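Acyl-coenzyme A oxidase acox-1.2 (Caenorhabditis elegans, PDB 5K3J) catalyses, with FAD as cofactor, the desaturation of CoA-linked ascaroside pheromone side chains in the first step of peroxisomal beta-oxidation. Local coordinates at residues Arg40-Ile45 against Ser607-Asp612; Arg532-Ile535 against Met540-Val543. All blocks are in the same frame, centred on the assembly; numbering follows the deposited sequence.

Contact 1 of 2, residues Arg40-Ile45 against Ser607-Asp612; sequences RRRREI and SFQISD
Arg42 and Arg43, neighbours on helix 36-49, both reach Gln609, one for its backbone and the other for its side chain. The backbone bonds come from the guanidinium of Arg42, whose NH1 lies 3.3 Å from Gln609 O. The oxygen sits at the edge of the guanidinium, close to its plane, while NH1 stands well above the carbonyl plane. Arg42 NH2 adds a weak bond to the same oxygen at 3.4 Å, so the end of the arginine straddles it. A bend at chi3 (65°) turns the guanidinium onto this carbonyl, and Arg42 NH1 also rests on Gln609 CB, 3.6 Å away. Phe608 O, beside the same group, accepts a hydrogen bond from Tyr33.

The bond between side chains runs from Arg43 NE to Gln609 OE1, at 2.9 Å. The donor again lies above the carbonyl plane, and guanidinium and amide are nearly perpendicular (89°). Gln609 NE2, close to Arg43 NE but not bonded to it, makes a weak hydrogen bond to Asp26, which also forms a long, weak ion pair with Arg43. Replacing Arg43 by a leucine would probably leave Gln609 OE1 without this donor, the amide freer to turn and Asp26 without a distant positive partner.

Gln609 is the residue where the chain leaves helical geometry after helix 601-606, with a positive phi of 45°. The positive charge of Arg42 faces carbonyls at a helix C-terminal end, where it probably complements their partial negative charge. Arginines of helix 36-49 at the C-terminal end of helix 601-606 thus join the N-terminal and C-terminal helical parts of the acyl-CoA oxidase fold.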
ATOM      1  N   ARG A  40       5.368  22.251  24.369  1.00 57.45           N
ATOM      2  CA  ARG A  40       5.198  22.039  25.798  1.00 61.69           C
ATOM      3  C   ARG A  40       3.766  21.631  26.129  1.00 59.15           C
ATOM      4  O   ARG A  40       3.535  20.764  26.975  1.00 60.03           O
ATOM      5  CB  ARG A  40       5.582  23.307  26.559  1.00 65.85           C
ATOM      6  CG  ARG A  40       4.844  23.514  27.867  1.00 69.26           C
ATOM      7  CD  ARG A  40       5.432  22.674  28.987  1.00 72.24           C
ATOM      8  NE  ARG A  40       5.199  23.298  30.285  1.00 78.16           N
ATOM      9  CZ  ARG A  40       5.148  22.633  31.436  1.00 83.33           C
ATOM     10  NH1 ARG A  40       5.301  21.314  31.451  1.00 82.01           N
ATOM     11  NH2 ARG A  40       4.937  23.284  32.572  1.00 89.12           N
ATOM     12  N   ARG A  41       2.809  22.264  25.455  1.00 46.26           N
ATOM     13  CA  ARG A  41       1.396  21.961  25.653  1.00 44.52           C
ATOM     14  C   ARG A  41       1.073  20.510  25.295  1.00 45.79           C
ATOM     15  O   ARG A  41       0.258  19.872  25.958  1.00 41.95           O
ATOM     16  CB  ARG A  41       0.522  22.915  24.830  1.00 45.60           C
ATOM     17  CG  ARG A  41       0.390  24.306  25.435  1.00 43.12           C
ATOM     18  CD  ARG A  41      -0.418  24.268  26.719  1.00 42.53           C
ATOM     19  NE  ARG A  41      -1.825  23.985  26.453  1.00 43.44           N
ATOM     20  CZ  ARG A  41      -2.603  23.252  27.241  1.00 42.84           C
ATOM     21  NH1 ARG A  41      -2.112  22.716  28.349  1.00 37.32           N
ATOM     22  NH2 ARG A  41      -3.873  23.050  26.917  1.00 45.81           N
ATOM     23  N   ARG A  42       1.731  19.991  24.262  1.00 50.01           N
ATOM     24  CA  ARG A  42       1.501  18.620  23.809  1.00 44.86           C
ATOM     25  C   ARG A  42       1.832  17.605  24.892  1.00 51.45           C
ATOM     26  O   ARG A  42       1.086  16.648  25.117  1.00 56.34           O
ATOM     27  CB  ARG A  42       2.332  18.320  22.571  1.00 44.34           C
ATOM     28  CG  ARG A  42       1.948  19.119  21.349  1.00 44.41           C
ATOM     29  CD  ARG A  42       2.674  18.583  20.136  1.00 40.45           C
ATOM     30  NE  ARG A  42       2.256  17.223  19.800  1.00 42.58           N
ATOM     31  CZ  ARG A  42       2.908  16.116  20.158  1.00 42.57           C
ATOM     32  NH1 ARG A  42       4.036  16.194  20.860  1.00 46.52           N
ATOM     33  NH2 ARG A  42       2.441  14.928  19.797  1.00 38.50           N
ATOM     34  N   ARG A  43       2.968  17.812  25.549  1.00 42.21           N
ATOM     35  CA  ARG A  43       3.380  16.938  26.635  1.00 38.63           C
ATOM     36  C   ARG A  43       2.467  17.182  27.830  1.00 37.76           C
ATOM     37  O   ARG A  43       2.106  16.253  28.552  1.00 42.34           O
ATOM     38  CB  ARG A  43       4.846  17.177  27.009  1.00 39.48           C
ATOM     39  CG  ARG A  43       5.782  17.375  25.815  1.00 40.07           C
ATOM     40  CD  ARG A  43       7.224  17.608  26.271  1.00 40.26           C
ATOM     41  NE  ARG A  43       7.977  18.441  25.335  1.00 39.09           N
ATOM     42  CZ  ARG A  43       8.316  19.706  25.570  1.00 38.53           C
ATOM     43  NH1 ARG A  43       7.970  20.287  26.714  1.00 37.41           N
ATOM     44  NH2 ARG A  43       9.004  20.392  24.666  1.00 38.00           N
ATOM     45  N   GLU A  44       2.084  18.442  28.016  1.00 56.14           N
ATOM     46  CA  GLU A  44       1.200  18.839  29.104  1.00 59.28           C
ATOM     47  C   GLU A  44      -0.167  18.171  28.967  1.00 53.99           C
ATOM     48  O   GLU A  44      -0.722  17.676  29.946  1.00 48.31           O
ATOM     49  CB  GLU A  44       1.054  20.361  29.134  1.00 61.70           C
ATOM     50  CG  GLU A  44       0.534  20.913  30.442  1.00 67.28           C
ATOM     51  CD  GLU A  44       0.644  22.420  30.510  1.00 74.52           C
ATOM     52  OE1 GLU A  44       1.504  22.993  29.803  1.00 79.96           O
ATOM     53  OE2 GLU A  44      -0.135  23.030  31.269  1.00 74.10           O
ATOM     54  N   ILE A  45      -0.694  18.152  27.747  1.00 46.00           N
ATOM     55  CA  ILE A  45      -1.978  17.520  27.466  1.00 44.13           C
ATOM     56  C   ILE A  45      -1.877  16.007  27.606  1.00 43.59           C
ATOM     57  O   ILE A  45      -2.721  15.371  28.238  1.00 45.01           O
ATOM     58  CB  ILE A  45      -2.471  17.870  26.056  1.00 44.22           C
ATOM     59  CG1 ILE A  45      -2.796  19.360  25.964  1.00 42.65           C
ATOM     60  CG2 ILE A  45      -3.701  17.066  25.703  1.00 46.41           C
ATOM     61  CD1 ILE A  45      -2.762  19.912  24.544  1.00 42.02           C
ATOM     62  N   SER A 607      11.731  12.832  19.071  1.00 38.91           N
ATOM     63  CA  SER A 607      11.447  14.256  19.108  1.00 37.86           C
ATOM     64  C   SER A 607       9.999  14.578  18.762  1.00 42.42           C
ATOM     65  O   SER A 607       9.455  15.576  19.233  1.00 41.71           O
ATOM     66  CB  SER A 607      12.379  14.990  18.151  1.00 38.78           C
ATOM     67  OG  SER A 607      13.732  14.758  18.491  1.00 41.33           O
ATOM     68  N   PHE A 608       9.371  13.737  17.943  1.00 42.88           N
ATOM     69  CA  PHE A 608       7.977  13.954  17.564  1.00 38.40           C
ATOM     70  C   PHE A 608       7.068  13.817  18.788  1.00 40.37           C
ATOM     71  O   PHE A 608       5.892  14.186  18.742  1.00 36.67           O
ATOM     72  CB  PHE A 608       7.553  12.980  16.459  1.00 35.89           C
ATOM     73  CG  PHE A 608       8.238  13.221  15.136  1.00 34.96           C
ATOM     74  CD1 PHE A 608       7.802  14.218  14.283  1.00 32.74           C
ATOM     75  CD2 PHE A 608       9.311  12.441  14.743  1.00 34.98           C
ATOM     76  CE1 PHE A 608       8.425  14.442  13.073  1.00 28.57           C
ATOM     77  CE2 PHE A 608       9.939  12.660  13.529  1.00 32.05           C
ATOM     78  CZ  PHE A 608       9.492  13.666  12.694  1.00 28.57           C
ATOM     79  N   GLN A 609       7.644  13.289  19.870  1.00 42.44           N
ATOM     80  CA  GLN A 609       6.989  13.136  21.170  1.00 42.69           C
ATOM     81  C   GLN A 609       5.579  12.574  21.046  1.00 36.76           C
ATOM     82  O   GLN A 609       4.633  13.078  21.649  1.00 34.17           O
ATOM     83  CB  GLN A 609       6.995  14.471  21.923  1.00 47.15           C
ATOM     84  CG  GLN A 609       8.269  14.646  22.743  1.00 49.30           C
ATOM     85  CD  GLN A 609       8.531  16.075  23.170  1.00 52.22           C
ATOM     86  OE1 GLN A 609       7.750  16.980  22.883  1.00 56.57           O
ATOM     87  NE2 GLN A 609       9.646  16.284  23.863  1.00 54.17           N
ATOM     88  N   ILE A 610       5.462  11.515  20.251  1.00 34.40           N
ATOM     89  CA  ILE A 610       4.225  10.758  20.128  1.00 28.23           C
ATOM     90  C   ILE A 610       4.121   9.745  21.260  1.00 25.63           C
ATOM     91  O   ILE A 610       4.938   8.829  21.355  1.00 25.66           O
ATOM     92  CB  ILE A 610       4.151  10.025  18.779  1.00 25.94           C
ATOM     93  CG1 ILE A 610       4.388  11.006  17.624  1.00 22.54           C
ATOM     94  CG2 ILE A 610       2.819   9.311  18.630  1.00 27.71           C
ATOM     95  CD1 ILE A 610       4.539  10.341  16.263  1.00 20.99           C
ATOM     96  N   SER A 611       3.121   9.914  22.119  1.00 33.08           N
ATOM     97  CA  SER A 611       2.922   9.011  23.246  1.00 36.15           C
ATOM     98  C   SER A 611       2.567   7.607  22.758  1.00 38.03           C
ATOM     99  O   SER A 611       2.155   7.430  21.609  1.00 44.39           O
ATOM    100  CB  SER A 611       1.826   9.546  24.166  1.00 38.27           C
ATOM    101  OG  SER A 611       0.561   9.513  23.524  1.00 42.39           O
ATOM    102  N   ASP A 612       2.742   6.612  23.623  1.00 32.25           N
ATOM    103  CA  ASP A 612       2.338   5.249  23.296  1.00 31.75           C
ATOM    104  C   ASP A 612       0.839   5.195  23.020  1.00 33.57           C
ATOM    105  O   ASP A 612       0.379   4.410  22.187  1.00 35.90           O
ATOM    106  CB  ASP A 612       2.693   4.281  24.426  1.00 31.05           C
ATOM    107  CG  ASP A 612       4.164   3.909  24.444  1.00 31.09           C
ATOM    108  OD1 ASP A 612       4.877   4.222  23.466  1.00 29.56           O
ATOM    109  OD2 ASP A 612       4.605   3.291  25.440  1.00 32.07           O
TER

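Contact 2 of 2, residues Arg532-Ile535 against Met540-Val543; sequences RLFI and MRRV
The Phe534 ring is touched at its outer end, along CE1 and CZ, by the guanidinium of Arg541, two turns further along helix 520-543. Arg541 NH2 does the touching, 3.9 Å from Phe534 CE1 and 4.0 Å from Phe534 CZ. Phe534 CE1 lies at the edge of the guanidinium, in its plane; relative to the ring, NH2 arrives obliquely, and the two planes stand 65° apart, so the groups are not stacked flat on each other. The contact is a light van der Waals touch that buries just 74 Å² between the two segments.

Along a single helix, residues seven apart return to nearly the same face, and the CA atoms of Phe534 and Arg541 are 10.5 Å apart. Both side chains must therefore lean along the helix to meet. CG of Arg541 stands beside its own backbone N (chi1 -69°), and a bend at chi3 swings the guanidinium back over the preceding turns. Phe534, by contrast, leaves the backbone pointing away from the later turn, yet its ring end comes nearer again, and the two side chains cross at about a right angle. This i to i+7 pairing lies on one long helix of the C-terminal helical region of the acyl-CoA oxidase, on the side facing helix 343-363.

The strongest partner of Arg541 is there: its NH2 forms a salt bridge with Glu358, and the Phe534 ring packs on Thr355 and Glu358. The nitrogen that grazes the ring is thus the one that Glu358 holds from the neighbouring helix. Elsewhere on the helix, Leu533 and Met540 pack on Val484 of helix 481-507.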
ATOM      1  N   ARG A 532       8.233  19.332  -5.803  1.00 66.41           N
ATOM      2  CA  ARG A 532       9.376  18.752  -5.123  1.00 69.41           C
ATOM      3  C   ARG A 532      10.413  19.837  -4.899  1.00 69.71           C
ATOM      4  O   ARG A 532      11.109  19.848  -3.885  1.00 67.78           O
ATOM      5  CB  ARG A 532       9.965  17.589  -5.919  1.00 67.42           C
ATOM      6  CG  ARG A 532       9.123  16.324  -5.869  1.00 70.06           C
ATOM      7  CD  ARG A 532       9.966  15.117  -5.506  1.00 66.18           C
ATOM      8  NE  ARG A 532       9.940  14.102  -6.551  1.00 62.76           N
ATOM      9  CZ  ARG A 532      10.616  12.961  -6.493  1.00 60.91           C
ATOM     10  NH1 ARG A 532      11.372  12.690  -5.437  1.00 58.23           N
ATOM     11  NH2 ARG A 532      10.539  12.087  -7.489  1.00 61.26           N
ATOM     12  N   LEU A 533      10.504  20.753  -5.857  1.00 58.71           N
ATOM     13  CA  LEU A 533      11.355  21.924  -5.714  1.00 58.44           C
ATOM     14  C   LEU A 533      10.905  22.750  -4.518  1.00 57.59           C
ATOM     15  O   LEU A 533      11.728  23.195  -3.719  1.00 59.43           O
ATOM     16  CB  LEU A 533      11.335  22.770  -6.990  1.00 60.29           C
ATOM     17  CG  LEU A 533      11.829  24.218  -6.908  1.00 63.40           C
ATOM     18  CD1 LEU A 533      13.270  24.303  -6.416  1.00 66.50           C
ATOM     19  CD2 LEU A 533      11.690  24.906  -8.257  1.00 64.28           C
ATOM     20  N   PHE A 534       9.594  22.940  -4.395  1.00 48.91           N
ATOM     21  CA  PHE A 534       9.036  23.756  -3.321  1.00 45.86           C
ATOM     22  C   PHE A 534       9.278  23.148  -1.946  1.00 46.45           C
ATOM     23  O   PHE A 534       9.643  23.855  -1.008  1.00 53.28           O
ATOM     24  CB  PHE A 534       7.536  23.965  -3.532  1.00 45.30           C
ATOM     25  CG  PHE A 534       6.905  24.871  -2.513  1.00 44.07           C
ATOM     26  CD1 PHE A 534       6.854  26.239  -2.720  1.00 42.16           C
ATOM     27  CD2 PHE A 534       6.364  24.353  -1.346  1.00 44.15           C
ATOM     28  CE1 PHE A 534       6.279  27.075  -1.781  1.00 42.52           C
ATOM     29  CE2 PHE A 534       5.790  25.180  -0.407  1.00 45.32           C
ATOM     30  CZ  PHE A 534       5.746  26.547  -0.625  1.00 43.57           C
ATOM     31  N   ILE A 535       9.050  21.843  -1.831  1.00 53.12           N
ATOM     32  CA  ILE A 535       9.267  21.120  -0.579  1.00 52.85           C
ATOM     33  C   ILE A 535      10.691  21.337  -0.074  1.00 49.56           C
ATOM     34  O   ILE A 535      10.917  21.541   1.120  1.00 47.08           O
ATOM     35  CB  ILE A 535       8.995  19.608  -0.748  1.00 50.57           C
ATOM     36  CG1 ILE A 535       7.513  19.368  -1.044  1.00 51.55           C
ATOM     37  CG2 ILE A 535       9.406  18.839   0.499  1.00 48.71           C
ATOM     38  CD1 ILE A 535       7.211  17.998  -1.611  1.00 50.81           C
ATOM     39  N   MET A 540      14.583  24.329   3.490  1.00 66.88           N
ATOM     40  CA  MET A 540      15.709  25.250   3.620  1.00 66.71           C
ATOM     41  C   MET A 540      15.375  26.484   4.448  1.00 61.53           C
ATOM     42  O   MET A 540      16.155  26.891   5.309  1.00 58.87           O
ATOM     43  CB  MET A 540      16.194  25.689   2.239  1.00 71.42           C
ATOM     44  CG  MET A 540      16.811  24.582   1.414  1.00 76.77           C
ATOM     45  SD  MET A 540      18.147  25.219   0.390  1.00 82.60           S
ATOM     46  CE  MET A 540      19.136  26.047   1.634  1.00 80.70           C
ATOM     47  N   ARG A 541      14.215  27.075   4.183  1.00 49.88           N
ATOM     48  CA  ARG A 541      13.819  28.312   4.850  1.00 51.85           C
ATOM     49  C   ARG A 541      13.574  28.118   6.341  1.00 54.90           C
ATOM     50  O   ARG A 541      13.606  29.079   7.113  1.00 61.89           O
ATOM     51  CB  ARG A 541      12.569  28.895   4.191  1.00 52.43           C
ATOM     52  CG  ARG A 541      12.811  29.437   2.790  1.00 52.32           C
ATOM     53  CD  ARG A 541      11.667  30.321   2.338  1.00 52.52           C
ATOM     54  NE  ARG A 541      10.477  29.546   2.010  1.00 51.41           N
ATOM     55  CZ  ARG A 541      10.157  29.164   0.778  1.00 51.68           C
ATOM     56  NH1 ARG A 541      10.940  29.492  -0.244  1.00 50.21           N
ATOM     57  NH2 ARG A 541       9.055  28.461   0.565  1.00 50.56           N
ATOM     58  N   ARG A 542      13.340  26.876   6.749  1.00 41.48           N
ATOM     59  CA  ARG A 542      13.063  26.585   8.149  1.00 42.96           C
ATOM     60  C   ARG A 542      14.332  26.336   8.957  1.00 43.82           C
ATOM     61  O   ARG A 542      14.418  26.728  10.121  1.00 36.95           O
ATOM     62  CB  ARG A 542      12.142  25.376   8.272  1.00 42.76           C
ATOM     63  CG  ARG A 542      11.712  25.096   9.701  1.00 45.53           C
ATOM     64  CD  ARG A 542      11.049  26.326  10.298  1.00 48.21           C
ATOM     65  NE  ARG A 542      10.705  26.162  11.707  1.00 51.05           N
ATOM     66  CZ  ARG A 542      11.473  26.555  12.719  1.00 52.37           C
ATOM     67  NH1 ARG A 542      11.067  26.369  13.968  1.00 49.41           N
ATOM     68  NH2 ARG A 542      12.644  27.133  12.488  1.00 53.13           N
ATOM     69  N   VAL A 543      15.312  25.673   8.352  1.00 52.30           N
ATOM     70  CA  VAL A 543      16.526  25.319   9.078  1.00 59.19           C
ATOM     71  C   VAL A 543      17.485  26.506   9.172  1.00 66.41           C
ATOM     72  O   VAL A 543      18.095  26.735  10.217  1.00 63.26           O
ATOM     73  CB  VAL A 543      17.236  24.109   8.433  1.00 58.91           C
ATOM     74  CG1 VAL A 543      16.391  22.861   8.607  1.00 59.00           C
ATOM     75  CG2 VAL A 543      17.516  24.356   6.960  1.00 59.25           C
TER

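How the contacts relate
The centres of the two contacts are 25 Å apart and their nearest atoms about 12 Å, so they do not touch. In sequence, both segments of contact 2 fall between those of contact 1, which are separated by 561 residues; contact 2 stays within helix 520-543. Segment 607-612 and both segments of contact 2 fall in the same C-terminal family region, whereas 40-45 belongs to the N-terminal one. Helix 343-363 connects the two places: Phe608 meets its Tyr350, and the same helix runs beside contact 2. Contact 1 thus ties distant parts of the subunit together, while contact 2 is local to one helix.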